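Local atomic coordinates of COG0546: Predicted phosphatases (Streptococcus pneumoniae, PDB entry 2AH5), a protein that is of unknown function but probably acts as a phosphatase of the haloacid dehalogenase-like hydrolase family. Residues Val16-Ser19 with Ile20-Asn24; Asn24-Thr27 with Tyr28-Glu32; Ala40-Ile43 with Arg44-Gly48; Ile89-Leu92 with Leu93-Leu96. All coordinates share one frame; numbering follows the deposited sequence.

Overall arrangement
Interactions 1 to 3 come early in the chain and build on one helical region, whereas interaction 4 belongs to another part of the molecule. Helix 19-33 carries interactions 1 and 2, which share N24 and have centres about 13 Å apart. Helix 40-45, the next in sequence, carries interaction 3 and packs against both: M47 reaches S19 and H23, while I43 and F46 reach F26. Interaction 4, in helix 89-97, lies about 34 Å from interaction 2 between centres, on the opposite side of the chain's centre. This separation fits a haloacid dehalogenase-like enzyme in which a helical cap, entered at interaction 1, is inserted into a core built on a parallel sheet.

Interaction 1 of 4, residues Val16-Ser19 with Ile20-Asn24; sequences VDSS and IGIHN
Strand 16-17 passes into helix 19-33 through S18 and S19, whose carbonyls receive the N-H groups of I22 and H23. Just before them, the backbone of D17 is tied to the first turn by a water that donates to D17 O at 2.8 Å and accepts from I20 N. The D17 carboxylate folds over the helix start in an Asx turn: its OD1 takes S19 N at 3.1 Å, nearly along the C-O axis, and S19 OG at 2.7 Å on the syn lone pair. Two bonds thus grip this one oxygen and should fix the rotation of the carboxylate. S18 occupies the N-cap position, yet its hydroxyl is not used for capping; OG bonds to D12 OD1, and the I22 methyl CD1 lies 3.4 Å from S18 OG. S18 O accepts from I22 N at 3.1 Å, while I22 CG1 passes 3.4 Å from the same S18 O. With OG set between the backbone N and the carbonyl carbon (chi1 62°), S19 directs its hydroxyl back to D17, and S19 O takes H23 N at 2.9 Å. I22 also packs on Y71 and Y75 of helix 64-79. Strand 16-17 pairs antiparallel with strand 84-85, an arrangement consistent with the hinge of a haloacid dehalogenase-like fold, where the chain leaves a probable DxDx(T/V) loop and enters a helical cap.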
ATOM      1  N   VAL A  16       2.121  -2.539  -6.765  1.00 11.97           N
ATOM      2  CA  VAL A  16       2.571  -3.922  -6.734  1.00 12.18           C
ATOM      3  C   VAL A  16       1.399  -4.853  -6.512  1.00 12.23           C
ATOM      4  O   VAL A  16       0.682  -4.721  -5.526  1.00 11.54           O
ATOM      5  CB  VAL A  16       3.693  -4.168  -5.665  1.00 12.23           C
ATOM      6  CG1 VAL A  16       4.068  -5.644  -5.661  1.00 11.95           C
ATOM      7  CG2 VAL A  16       4.944  -3.309  -5.997  1.00 14.09           C
ATOM      8  N   ASP A  17       1.206  -5.781  -7.448  1.00 12.76           N
ATOM      9  CA  ASP A  17       0.294  -6.880  -7.233  1.00 12.37           C
ATOM     10  C   ASP A  17       0.979  -7.952  -6.387  1.00 12.30           C
ATOM     11  O   ASP A  17       1.550  -8.929  -6.909  1.00 12.48           O
ATOM     12  CB  ASP A  17      -0.239  -7.473  -8.559  1.00 13.21           C
ATOM     13  CG  ASP A  17      -1.299  -8.526  -8.321  1.00 16.00           C
ATOM     14  OD1 ASP A  17      -1.531  -8.866  -7.141  1.00 15.03           O
ATOM     15  OD2 ASP A  17      -1.903  -9.013  -9.295  1.00 18.31           O
ATOM     16  N   SER A  18       0.885  -7.770  -5.077  1.00 12.22           N
ATOM     17  CA  SER A  18       1.552  -8.658  -4.121  1.00 13.05           C
ATOM     18  C   SER A  18       0.600  -9.796  -3.704  1.00 13.45           C
ATOM     19  O   SER A  18       0.903 -10.533  -2.754  1.00 13.95           O
ATOM     20  CB  SER A  18       1.982  -7.847  -2.898  1.00 13.47           C
ATOM     21  OG  SER A  18       0.960  -6.928  -2.528  1.00 14.75           O
ATOM     22  N   SER A  19      -0.563  -9.899  -4.363  1.00 13.75           N
ATOM     23  CA  SER A  19      -1.656 -10.782  -3.864  1.00 14.54           C
ATOM     24  C   SER A  19      -1.280 -12.258  -3.728  1.00 15.44           C
ATOM     25  O   SER A  19      -1.672 -12.875  -2.748  1.00 15.80           O
ATOM     26  CB  SER A  19      -2.949 -10.671  -4.692  1.00 15.08           C
ATOM     27  OG  SER A  19      -2.730 -11.073  -6.033  1.00 16.38           O
ATOM     28  N   ILE A  20      -0.550 -12.824  -4.686  1.00 16.16           N
ATOM     29  CA  ILE A  20      -0.175 -14.255  -4.570  1.00 16.66           C
ATOM     30  C   ILE A  20       0.631 -14.529  -3.284  1.00 16.04           C
ATOM     31  O   ILE A  20       0.317 -15.452  -2.533  1.00 15.71           O
ATOM     32  CB  ILE A  20       0.534 -14.827  -5.830  1.00 17.36           C
ATOM     33  CG1 ILE A  20      -0.377 -14.698  -7.065  1.00 17.98           C
ATOM     34  CG2 ILE A  20       0.867 -16.318  -5.618  1.00 17.66           C
ATOM     35  CD1 ILE A  20       0.320 -14.857  -8.372  1.00 19.17           C
ATOM     36  N   GLY A  21       1.664 -13.736  -3.025  1.00 15.44           N
ATOM     37  CA  GLY A  21       2.474 -13.924  -1.817  1.00 13.88           C
ATOM     38  C   GLY A  21       1.739 -13.644  -0.507  1.00 13.44           C
ATOM     39  O   GLY A  21       1.996 -14.316   0.494  1.00 13.05           O
ATOM     40  N   ILE A  22       0.852 -12.640  -0.480  1.00 12.39           N
ATOM     41  CA  ILE A  22       0.059 -12.357   0.725  1.00 12.94           C
ATOM     42  C   ILE A  22      -0.898 -13.523   0.974  1.00 12.81           C
ATOM     43  O   ILE A  22      -0.949 -14.063   2.082  1.00 12.50           O
ATOM     44  CB  ILE A  22      -0.708 -11.008   0.589  1.00 12.04           C
ATOM     45  CG1 ILE A  22       0.292  -9.846   0.476  1.00 13.91           C
ATOM     46  CG2 ILE A  22      -1.653 -10.769   1.788  1.00 13.65           C
ATOM     47  CD1 ILE A  22      -0.394  -8.480   0.115  1.00 14.60           C
ATOM     48  N   HIS A  23      -1.601 -13.932  -0.082  1.00 12.95           N
ATOM     49  CA  HIS A  23      -2.515 -15.070   0.007  1.00 12.95           C
ATOM     50  C   HIS A  23      -1.769 -16.293   0.528  1.00 12.56           C
ATOM     51  O   HIS A  23      -2.248 -16.955   1.442  1.00 13.15           O
ATOM     52  CB  HIS A  23      -3.131 -15.380  -1.357  1.00 13.44           C
ATOM     53  CG  HIS A  23      -4.184 -16.445  -1.324  1.00 14.24           C
ATOM     54  ND1 HIS A  23      -3.879 -17.789  -1.382  1.00 20.57           N
ATOM     55  CD2 HIS A  23      -5.533 -16.369  -1.242  1.00 17.73           C
ATOM     56  CE1 HIS A  23      -4.996 -18.496  -1.347  1.00 18.13           C
ATOM     57  NE2 HIS A  23      -6.014 -17.657  -1.274  1.00 18.95           N
ATOM     58  N   ASN A  24      -0.621 -16.605  -0.068  1.00 12.82           N
ATOM     59  CA  ASN A  24       0.172 -17.762   0.354  1.00 13.34           C
ATOM     60  C   ASN A  24       0.662 -17.680   1.803  1.00 12.61           C
ATOM     61  O   ASN A  24       0.724 -18.698   2.539  1.00 11.93           O
ATOM     62  CB  ASN A  24       1.355 -17.983  -0.595  1.00 14.46           C
ATOM     63  CG  ASN A  24       0.937 -18.556  -1.950  1.00 16.88           C
ATOM     64  OD1 ASN A  24      -0.212 -18.956  -2.151  1.00 20.77           O
ATOM     65  ND2 ASN A  24       1.885 -18.579  -2.895  1.00 19.34           N
TER
HETATM   66  O   HOH W   1       0.694 -11.543  -7.061  1.00 16.44           O

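Interaction 2 of 4, residues Asn24-Thr27 with Tyr28-Glu32; sequences NAFT and YTFKE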
ATOM      1  N   ASN A  24      -0.621 -16.605  -0.068  1.00 12.82           N
ATOM      2  CA  ASN A  24       0.172 -17.762   0.354  1.00 13.34           C
ATOM      3  C   ASN A  24       0.662 -17.680   1.803  1.00 12.61           C
ATOM      4  O   ASN A  24       0.724 -18.698   2.539  1.00 11.93           O
ATOM      5  CB  ASN A  24       1.355 -17.983  -0.595  1.00 14.46           C
ATOM      6  CG  ASN A  24       0.937 -18.556  -1.950  1.00 16.88           C
ATOM      7  OD1 ASN A  24      -0.212 -18.956  -2.151  1.00 20.77           O
ATOM      8  ND2 ASN A  24       1.885 -18.579  -2.895  1.00 19.34           N
ATOM      9  N   ALA A  25       1.062 -16.492   2.223  1.00 11.41           N
ATOM     10  CA  ALA A  25       1.436 -16.308   3.623  1.00 11.84           C
ATOM     11  C   ALA A  25       0.240 -16.608   4.550  1.00 11.90           C
ATOM     12  O   ALA A  25       0.416 -17.277   5.580  1.00 11.03           O
ATOM     13  CB  ALA A  25       1.984 -14.905   3.852  1.00 11.73           C
ATOM     14  N   PHE A  26      -0.965 -16.124   4.212  1.00 11.59           N
ATOM     15  CA  PHE A  26      -2.140 -16.454   5.040  1.00 12.24           C
ATOM     16  C   PHE A  26      -2.429 -17.956   5.095  1.00 12.73           C
ATOM     17  O   PHE A  26      -2.623 -18.528   6.176  1.00 12.23           O
ATOM     18  CB  PHE A  26      -3.387 -15.703   4.597  1.00 13.12           C
ATOM     19  CG  PHE A  26      -3.449 -14.320   5.139  1.00 12.19           C
ATOM     20  CD1 PHE A  26      -3.329 -13.239   4.284  1.00 12.68           C
ATOM     21  CD2 PHE A  26      -3.582 -14.102   6.518  1.00 13.68           C
ATOM     22  CE1 PHE A  26      -3.371 -11.942   4.773  1.00 12.84           C
ATOM     23  CE2 PHE A  26      -3.637 -12.775   7.027  1.00 13.64           C
ATOM     24  CZ  PHE A  26      -3.509 -11.710   6.145  1.00 12.88           C
ATOM     25  N   THR A  27      -2.412 -18.588   3.937  1.00 12.46           N
ATOM     26  CA  THR A  27      -2.797 -20.019   3.865  1.00 13.20           C
ATOM     27  C   THR A  27      -1.714 -20.898   4.513  1.00 12.70           C
ATOM     28  O   THR A  27      -2.029 -21.945   5.099  1.00 12.60           O
ATOM     29  CB  THR A  27      -3.126 -20.481   2.422  1.00 13.02           C
ATOM     30  OG1 THR A  27      -1.982 -20.304   1.594  1.00 11.61           O
ATOM     31  CG2 THR A  27      -4.326 -19.664   1.818  1.00 14.62           C
ATOM     32  N   TYR A  28      -0.450 -20.491   4.383  1.00 12.13           N
ATOM     33  CA  TYR A  28       0.636 -21.173   5.127  1.00 12.45           C
ATOM     34  C   TYR A  28       0.360 -21.123   6.620  1.00 11.90           C
ATOM     35  O   TYR A  28       0.559 -22.118   7.345  1.00 12.18           O
ATOM     36  CB  TYR A  28       2.032 -20.559   4.824  1.00 12.61           C
ATOM     37  CG  TYR A  28       3.130 -21.238   5.626  1.00 12.59           C
ATOM     38  CD1 TYR A  28       3.549 -22.529   5.296  1.00 15.50           C
ATOM     39  CD2 TYR A  28       3.681 -20.626   6.770  1.00 13.38           C
ATOM     40  CE1 TYR A  28       4.548 -23.180   6.040  1.00 14.55           C
ATOM     41  CE2 TYR A  28       4.679 -21.267   7.524  1.00 14.78           C
ATOM     42  CZ  TYR A  28       5.090 -22.547   7.155  1.00 15.56           C
ATOM     43  OH  TYR A  28       6.040 -23.217   7.895  1.00 14.75           O
ATOM     44  N   THR A  29      -0.079 -19.954   7.097  1.00 11.79           N
ATOM     45  CA  THR A  29      -0.368 -19.776   8.524  1.00 12.39           C
ATOM     46  C   THR A  29      -1.493 -20.681   8.996  1.00 12.20           C
ATOM     47  O   THR A  29      -1.344 -21.374   9.989  1.00 12.75           O
ATOM     48  CB  THR A  29      -0.636 -18.297   8.878  1.00 12.97           C
ATOM     49  OG1 THR A  29       0.486 -17.521   8.440  1.00 12.12           O
ATOM     50  CG2 THR A  29      -0.799 -18.112  10.423  1.00 13.22           C
ATOM     51  N   PHE A  30      -2.613 -20.678   8.281  1.00 12.46           N
ATOM     52  CA  PHE A  30      -3.731 -21.561   8.618  1.00 13.20           C
ATOM     53  C   PHE A  30      -3.362 -23.049   8.540  1.00 13.75           C
ATOM     54  O   PHE A  30      -3.796 -23.829   9.409  1.00 13.88           O
ATOM     55  CB  PHE A  30      -4.958 -21.223   7.776  1.00 13.15           C
ATOM     56  CG  PHE A  30      -5.422 -19.782   7.938  1.00 13.22           C
ATOM     57  CD1 PHE A  30      -5.695 -19.259   9.202  1.00 16.36           C
ATOM     58  CD2 PHE A  30      -5.592 -18.968   6.831  1.00 14.93           C
ATOM     59  CE1 PHE A  30      -6.134 -17.915   9.359  1.00 18.19           C
ATOM     60  CE2 PHE A  30      -6.012 -17.639   6.970  1.00 14.46           C
ATOM     61  CZ  PHE A  30      -6.278 -17.113   8.245  1.00 14.83           C
ATOM     62  N   LYS A  31      -2.578 -23.438   7.533  1.00 13.06           N
ATOM     63  CA  LYS A  31      -2.034 -24.819   7.464  1.00 13.57           C
ATOM     64  C   LYS A  31      -1.240 -25.158   8.753  1.00 13.84           C
ATOM     65  O   LYS A  31      -1.434 -26.205   9.362  1.00 12.80           O
ATOM     66  CB  LYS A  31      -1.159 -25.015   6.220  1.00 12.95           C
ATOM     67  CG  LYS A  31      -0.264 -26.290   6.285  1.00 13.54           C
ATOM     68  CD  LYS A  31       0.639 -26.445   5.096  1.00 15.32           C
ATOM     69  CE  LYS A  31       1.505 -27.682   5.265  1.00 17.65           C
ATOM     70  NZ  LYS A  31       2.202 -28.077   3.999  1.00 21.78           N
ATOM     71  N   GLU A  32      -0.363 -24.252   9.184  1.00 14.04           N
ATOM     72  CA  GLU A  32       0.464 -24.528  10.363  1.00 14.76           C
ATOM     73  C   GLU A  32      -0.346 -24.579  11.640  1.00 15.35           C
ATOM     74  O   GLU A  32      -0.051 -25.393  12.554  1.00 14.61           O
ATOM     75  CB  GLU A  32       1.615 -23.514  10.479  1.00 14.43           C
ATOM     76  CG  GLU A  32       2.695 -23.665   9.381  1.00 15.48           C
ATOM     77  CD  GLU A  32       3.269 -25.081   9.319  1.00 17.58           C
ATOM     78  OE1 GLU A  32       3.780 -25.552  10.346  1.00 19.50           O
ATOM     79  OE2 GLU A  32       3.173 -25.728   8.257  1.00 17.93           O
TER
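F30 leans back over the turn that F26 begins, and its ring comes close to the F26 carbonyl oxygen. Its CB sits 3.9 Å from F26 O, and CG comes near the same oxygen. CG is placed anti to the carbonyl carbon (chi1 -58°), which turns the ring toward the preceding turn and brings CD2 to 3.1 Å from F26 O. One atom farther out, CE2 reaches the F26 methylene, 4.0 Å from F26 CB. Beyond this turn the F30 side chain packs on V35, P38 and C58. F26 O, which the ring approaches, also accepts F30 N at 3.0 Å, nearly straight (167°). Such i to i+4 contacts are those of a regular alpha-helix, here the second half of helix 19-33 of what is probably the cap region. Aromatic rings gather at F26: its ring makes edge-to-face contacts with Y71 and F55 and also meets F46. A25 O has two donors, T29 N at 3.1 Å and T29 OG1 at 2.9 Å, which arrive from opposite faces of the carbonyl plane. The T29 hydroxyl, lying beside its own backbone N, is thereby satisfied within the helix although the residue is buried; T29 packs on Y71 and F55. One residue earlier, Y28 sends its N-H to N24 O, and Y28 CB comes within 3.2 Å of that same N24 O. Farther along, one face of the Y28 ring receives E32 CG, 3.4 Å above the plane and displaced toward the rim, while K31 N closes the next turn on T27 O.

Interaction 3 of 4, residues Ala40-Ile43 with Arg44-Gly48; sequences AKTI and RGFMG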
ATOM      1  N   ALA A  40     -10.907 -17.161  -1.072  1.00 23.40           N
ATOM      2  CA  ALA A  40     -10.102 -16.139  -1.742  1.00 23.43           C
ATOM      3  C   ALA A  40     -10.659 -14.727  -1.564  1.00 24.15           C
ATOM      4  O   ALA A  40      -9.894 -13.777  -1.375  1.00 23.26           O
ATOM      5  CB  ALA A  40      -9.945 -16.482  -3.221  1.00 23.89           C
ATOM      6  N   LYS A  41     -11.989 -14.585  -1.609  1.00 24.82           N
ATOM      7  CA  LYS A  41     -12.590 -13.262  -1.399  1.00 25.58           C
ATOM      8  C   LYS A  41     -12.265 -12.743  -0.006  1.00 24.17           C
ATOM      9  O   LYS A  41     -11.794 -11.619   0.124  1.00 24.77           O
ATOM     10  CB  LYS A  41     -14.100 -13.249  -1.653  1.00 25.64           C
ATOM     11  CG  LYS A  41     -14.611 -11.837  -1.982  1.00 27.84           C
ATOM     12  CD  LYS A  41     -16.116 -11.808  -2.321  1.00 28.80           C
ATOM     13  CE  LYS A  41     -16.559 -12.994  -3.231  1.00 34.18           C
ATOM     14  NZ  LYS A  41     -15.947 -13.006  -4.605  1.00 36.23           N
ATOM     15  N   THR A  42     -12.486 -13.570   1.013  1.00 23.08           N
ATOM     16  CA  THR A  42     -12.144 -13.227   2.403  1.00 22.01           C
ATOM     17  C   THR A  42     -10.682 -12.806   2.523  1.00 20.74           C
ATOM     18  O   THR A  42     -10.389 -11.754   3.095  1.00 20.54           O
ATOM     19  CB  THR A  42     -12.494 -14.382   3.371  1.00 21.66           C
ATOM     20  OG1 THR A  42     -13.901 -14.641   3.281  1.00 24.63           O
ATOM     21  CG2 THR A  42     -12.130 -14.044   4.815  1.00 22.46           C
ATOM     22  N   ILE A  43      -9.765 -13.595   1.955  1.00 19.73           N
ATOM     23  CA  ILE A  43      -8.325 -13.260   2.030  1.00 18.95           C
ATOM     24  C   ILE A  43      -7.977 -11.971   1.271  1.00 20.03           C
ATOM     25  O   ILE A  43      -7.115 -11.193   1.715  1.00 19.78           O
ATOM     26  CB  ILE A  43      -7.396 -14.469   1.667  1.00 18.67           C
ATOM     27  CG1 ILE A  43      -7.591 -15.595   2.690  1.00 17.26           C
ATOM     28  CG2 ILE A  43      -5.903 -14.041   1.610  1.00 18.57           C
ATOM     29  CD1 ILE A  43      -6.955 -16.943   2.305  1.00 19.00           C
ATOM     30  N   ARG A  44      -8.680 -11.709   0.162  1.00 20.57           N
ATOM     31  CA  ARG A  44      -8.562 -10.416  -0.531  1.00 22.36           C
ATOM     32  C   ARG A  44      -8.846  -9.244   0.420  1.00 21.90           C
ATOM     33  O   ARG A  44      -8.184  -8.187   0.360  1.00 21.81           O
ATOM     34  CB  ARG A  44      -9.510 -10.362  -1.748  1.00 21.57           C
ATOM     35  CG  ARG A  44      -8.932 -11.041  -2.982  1.00 25.79           C
ATOM     36  CD  ARG A  44      -9.633 -10.630  -4.291  1.00 26.23           C
ATOM     37  NE  ARG A  44     -10.907 -11.322  -4.534  1.00 30.90           N
ATOM     38  CZ  ARG A  44     -11.025 -12.602  -4.880  1.00 34.18           C
ATOM     39  NH1 ARG A  44      -9.950 -13.367  -5.007  1.00 36.62           N
ATOM     40  NH2 ARG A  44     -12.226 -13.127  -5.078  1.00 35.16           N
ATOM     41  N   GLY A  45      -9.814  -9.460   1.311  1.00 22.31           N
ATOM     42  CA  GLY A  45     -10.236  -8.484   2.295  1.00 21.90           C
ATOM     43  C   GLY A  45      -9.175  -8.231   3.347  1.00 22.67           C
ATOM     44  O   GLY A  45      -9.196  -7.196   4.004  1.00 22.98           O
ATOM     45  N   PHE A  46      -8.247  -9.186   3.512  1.00 22.35           N
ATOM     46  CA  PHE A  46      -7.101  -9.010   4.418  1.00 22.65           C
ATOM     47  C   PHE A  46      -5.921  -8.200   3.821  1.00 23.13           C
ATOM     48  O   PHE A  46      -4.900  -7.995   4.494  1.00 22.62           O
ATOM     49  CB  PHE A  46      -6.545 -10.361   4.898  1.00 22.01           C
ATOM     50  CG  PHE A  46      -7.529 -11.254   5.624  1.00 20.78           C
ATOM     51  CD1 PHE A  46      -8.738 -10.776   6.132  1.00 22.07           C
ATOM     52  CD2 PHE A  46      -7.198 -12.604   5.833  1.00 19.41           C
ATOM     53  CE1 PHE A  46      -9.623 -11.640   6.805  1.00 23.00           C
ATOM     54  CE2 PHE A  46      -8.070 -13.470   6.514  1.00 19.26           C
ATOM     55  CZ  PHE A  46      -9.280 -12.990   6.991  1.00 22.79           C
HETATM   56  N   MSE A  47      -6.035  -7.781   2.564  1.00 24.16           N
HETATM   57  CA  MSE A  47      -4.964  -7.032   1.893  1.00 26.39           C
HETATM   58  C   MSE A  47      -5.155  -5.525   2.080  1.00 26.04           C
HETATM   59  O   MSE A  47      -5.875  -4.882   1.307  1.00 27.20           O
HETATM   60  CB  MSE A  47      -4.902  -7.415   0.407  1.00 25.69           C
HETATM   61  CG  MSE A  47      -4.770  -8.922   0.217  1.00 25.97           C
HETATM   62 SE   MSE A  47      -4.685  -9.508  -1.643  1.00 31.50          SE
HETATM   63  CE  MSE A  47      -4.529 -11.574  -1.287  1.00 25.31           C
ATOM     64  N   GLY A  48      -4.501  -4.961   3.091  1.00 25.63           N
ATOM     65  CA  GLY A  48      -4.772  -3.571   3.495  1.00 25.09           C
ATOM     66  C   GLY A  48      -4.883  -3.350   4.994  1.00 24.52           C
ATOM     67  O   GLY A  48      -4.140  -2.540   5.549  1.00 25.66           O
TER
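Over one face of the R44 guanidinium lie A40 O and K41 CA, each 3.6 Å above the plane and displaced toward its rim, and K41 NZ stands at the edge, in the plane. The F46 ring carries T42 O on one face, also offset to the rim, while I43 O approaches it obliquely. R44 reaches its place by bending at chi3 (-80°), which folds the chain back along the preceding turn; there NH1 comes 3.6 Å from the A40 methyl CB. T42 and F46 run side by side, with T42 CG2 3.7 Å from F46 CZ. The I43 methyl CG2 meets the terminal methyl CE of M47, a selenomethionine, at 4.0 Å. I43 also packs on H23, F26 and T27 of helix 19-33, and the F46 ring meets that of F26. In the backbone, R44 N bonds A40 O at 2.8 Å, whereas F46 N bonds I43 O, an i to i+3 pair 2.9 Å apart with the donor 68° out of the carbonyl plane, and only weakly T42 O. I43, with M47 and F46, packs this segment against helix 19-33. On the exposed side, K41 NZ and R44 NH2 are 3.8 Å apart; two like charges so close would probably repel and might lower the proton affinity of the lysine, though the A40 carbonyl over the guanidinium face might ease this slightly.

Interaction 4 of 4, residues Ile89-Leu92 with Leu93-Leu96; sequences IIDL and LEEL
I89-L92 and L93-L96 form two successive turns of helix 89-97, joined by four backbone bonds of the i to i+4 kind. E94 N donates to I90 O at 2.9 Å with an N-H...O angle of 174°, and L93 N to I89 O is almost as straight; E95 N to D91 O and L96 N to L92 O complete the set. On the buried side, L92 and L96 lie alongside each other, pointing the same way, and their CD1 methyls meet at 3.7 Å. The I89 branch CG2 touches the L93 methyl CD1 at 3.8 Å; L93 CG, anti to the carbonyl carbon (chi1 -64°), carries this CD1 methyl back over I89. On the outer side, the E94 chain extends past the I90 branch, whose CG2 is 3.8 Å from E94 CD. The carboxylates of D91 and E94 approach with planes 73° apart, D91 OD1 standing 4.0 Å from E94 OE1. With E95 also close, the proximity of like charges might raise their proton affinity slightly, though E94 and E95 are exposed to solvent and D91 partly so. L93 and L96 pack on F9 of strand 6-9 and L102 of strand 102-106, while L92 and L96 touch L206 of helix 204-208. This is an amphipathic helix laid on a parallel sheet, as in the Rossmann-like core of haloacid dehalogenase-like hydrolases.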
ATOM      1  N   ILE A  89       2.363   0.026 -14.866  1.00 14.14           N
ATOM      2  CA  ILE A  89       2.938   0.777 -13.743  1.00 13.35           C
ATOM      3  C   ILE A  89       4.285   1.428 -14.094  1.00 13.17           C
ATOM      4  O   ILE A  89       4.523   2.585 -13.749  1.00 13.15           O
ATOM      5  CB  ILE A  89       3.056  -0.080 -12.433  1.00 13.54           C
ATOM      6  CG1 ILE A  89       1.671  -0.367 -11.854  1.00 10.99           C
ATOM      7  CG2 ILE A  89       3.913   0.646 -11.388  1.00 13.18           C
ATOM      8  CD1 ILE A  89       0.829   0.903 -11.410  1.00 13.19           C
ATOM      9  N   ILE A  90       5.169   0.691 -14.773  1.00 13.08           N
ATOM     10  CA  ILE A  90       6.442   1.276 -15.237  1.00 13.80           C
ATOM     11  C   ILE A  90       6.176   2.524 -16.089  1.00 13.38           C
ATOM     12  O   ILE A  90       6.809   3.565 -15.872  1.00 12.88           O
ATOM     13  CB  ILE A  90       7.352   0.264 -16.001  1.00 14.46           C
ATOM     14  CG1 ILE A  90       7.829  -0.876 -15.083  1.00 15.30           C
ATOM     15  CG2 ILE A  90       8.582   0.968 -16.585  1.00 15.03           C
ATOM     16  CD1 ILE A  90       8.900  -0.459 -14.079  1.00 17.80           C
ATOM     17  N   ASP A  91       5.244   2.415 -17.045  1.00 12.83           N
ATOM     18  CA  ASP A  91       4.842   3.580 -17.874  1.00 13.33           C
ATOM     19  C   ASP A  91       4.416   4.775 -17.012  1.00 13.02           C
ATOM     20  O   ASP A  91       4.871   5.907 -17.234  1.00 13.37           O
ATOM     21  CB  ASP A  91       3.741   3.215 -18.865  1.00 13.05           C
ATOM     22  CG  ASP A  91       3.659   4.193 -20.048  1.00 14.59           C
ATOM     23  OD1 ASP A  91       4.679   4.905 -20.337  1.00 13.51           O
ATOM     24  OD2 ASP A  91       2.575   4.222 -20.676  1.00 12.59           O
ATOM     25  N   LEU A  92       3.552   4.523 -16.039  1.00 12.44           N
ATOM     26  CA  LEU A  92       3.034   5.586 -15.166  1.00 12.48           C
ATOM     27  C   LEU A  92       4.167   6.243 -14.402  1.00 12.85           C
ATOM     28  O   LEU A  92       4.252   7.479 -14.314  1.00 11.64           O
ATOM     29  CB  LEU A  92       2.036   4.992 -14.158  1.00 13.16           C
ATOM     30  CG  LEU A  92       1.543   5.974 -13.101  1.00 13.73           C
ATOM     31  CD1 LEU A  92       0.776   7.137 -13.746  1.00 15.51           C
ATOM     32  CD2 LEU A  92       0.674   5.198 -12.115  1.00 14.41           C
ATOM     33  N   LEU A  93       5.029   5.416 -13.812  1.00 12.72           N
ATOM     34  CA  LEU A  93       6.169   5.965 -13.066  1.00 13.27           C
ATOM     35  C   LEU A  93       7.162   6.775 -13.920  1.00 14.33           C
ATOM     36  O   LEU A  93       7.571   7.859 -13.514  1.00 14.61           O
ATOM     37  CB  LEU A  93       6.906   4.852 -12.334  1.00 13.62           C
ATOM     38  CG  LEU A  93       6.082   4.156 -11.255  1.00 13.37           C
ATOM     39  CD1 LEU A  93       6.897   2.969 -10.680  1.00 14.53           C
ATOM     40  CD2 LEU A  93       5.670   5.176 -10.165  1.00 14.68           C
ATOM     41  N   GLU A  94       7.556   6.240 -15.071  1.00 14.74           N
ATOM     42  CA  GLU A  94       8.459   6.961 -15.992  1.00 16.84           C
ATOM     43  C   GLU A  94       7.867   8.327 -16.313  1.00 16.56           C
ATOM     44  O   GLU A  94       8.551   9.353 -16.254  1.00 16.42           O
ATOM     45  CB  GLU A  94       8.660   6.172 -17.306  1.00 16.46           C
ATOM     46  CG  GLU A  94       9.410   4.878 -17.218  1.00 20.70           C
ATOM     47  CD  GLU A  94       9.408   4.112 -18.554  1.00 21.00           C
ATOM     48  OE1 GLU A  94       8.303   3.845 -19.121  1.00 26.19           O
ATOM     49  OE2 GLU A  94      10.516   3.740 -19.023  1.00 27.18           O
ATOM     50  N   GLU A  95       6.568   8.358 -16.612  1.00 16.83           N
ATOM     51  CA  GLU A  95       5.910   9.607 -16.976  1.00 17.46           C
ATOM     52  C   GLU A  95       5.831  10.600 -15.820  1.00 16.82           C
ATOM     53  O   GLU A  95       6.238  11.752 -15.972  1.00 17.50           O
ATOM     54  CB  GLU A  95       4.519   9.324 -17.548  1.00 17.74           C
ATOM     55  CG  GLU A  95       4.553   8.695 -18.944  1.00 20.64           C
ATOM     56  CD  GLU A  95       5.293   9.585 -19.945  1.00 26.99           C
ATOM     57  OE1 GLU A  95       4.861  10.743 -20.124  1.00 27.27           O
ATOM     58  OE2 GLU A  95       6.310   9.138 -20.519  1.00 27.54           O
ATOM     59  N   LEU A  96       5.352  10.158 -14.658  1.00 15.51           N
ATOM     60  CA  LEU A  96       5.224  11.075 -13.506  1.00 14.86           C
ATOM     61  C   LEU A  96       6.588  11.518 -12.966  1.00 15.46           C
ATOM     62  O   LEU A  96       6.767  12.702 -12.690  1.00 14.51           O
ATOM     63  CB  LEU A  96       4.378  10.463 -12.380  1.00 15.08           C
ATOM     64  CG  LEU A  96       2.868  10.408 -12.585  1.00 16.06           C
ATOM     65  CD1 LEU A  96       2.216   9.589 -11.451  1.00 17.81           C
ATOM     66  CD2 LEU A  96       2.233  11.793 -12.638  1.00 16.65           C
TER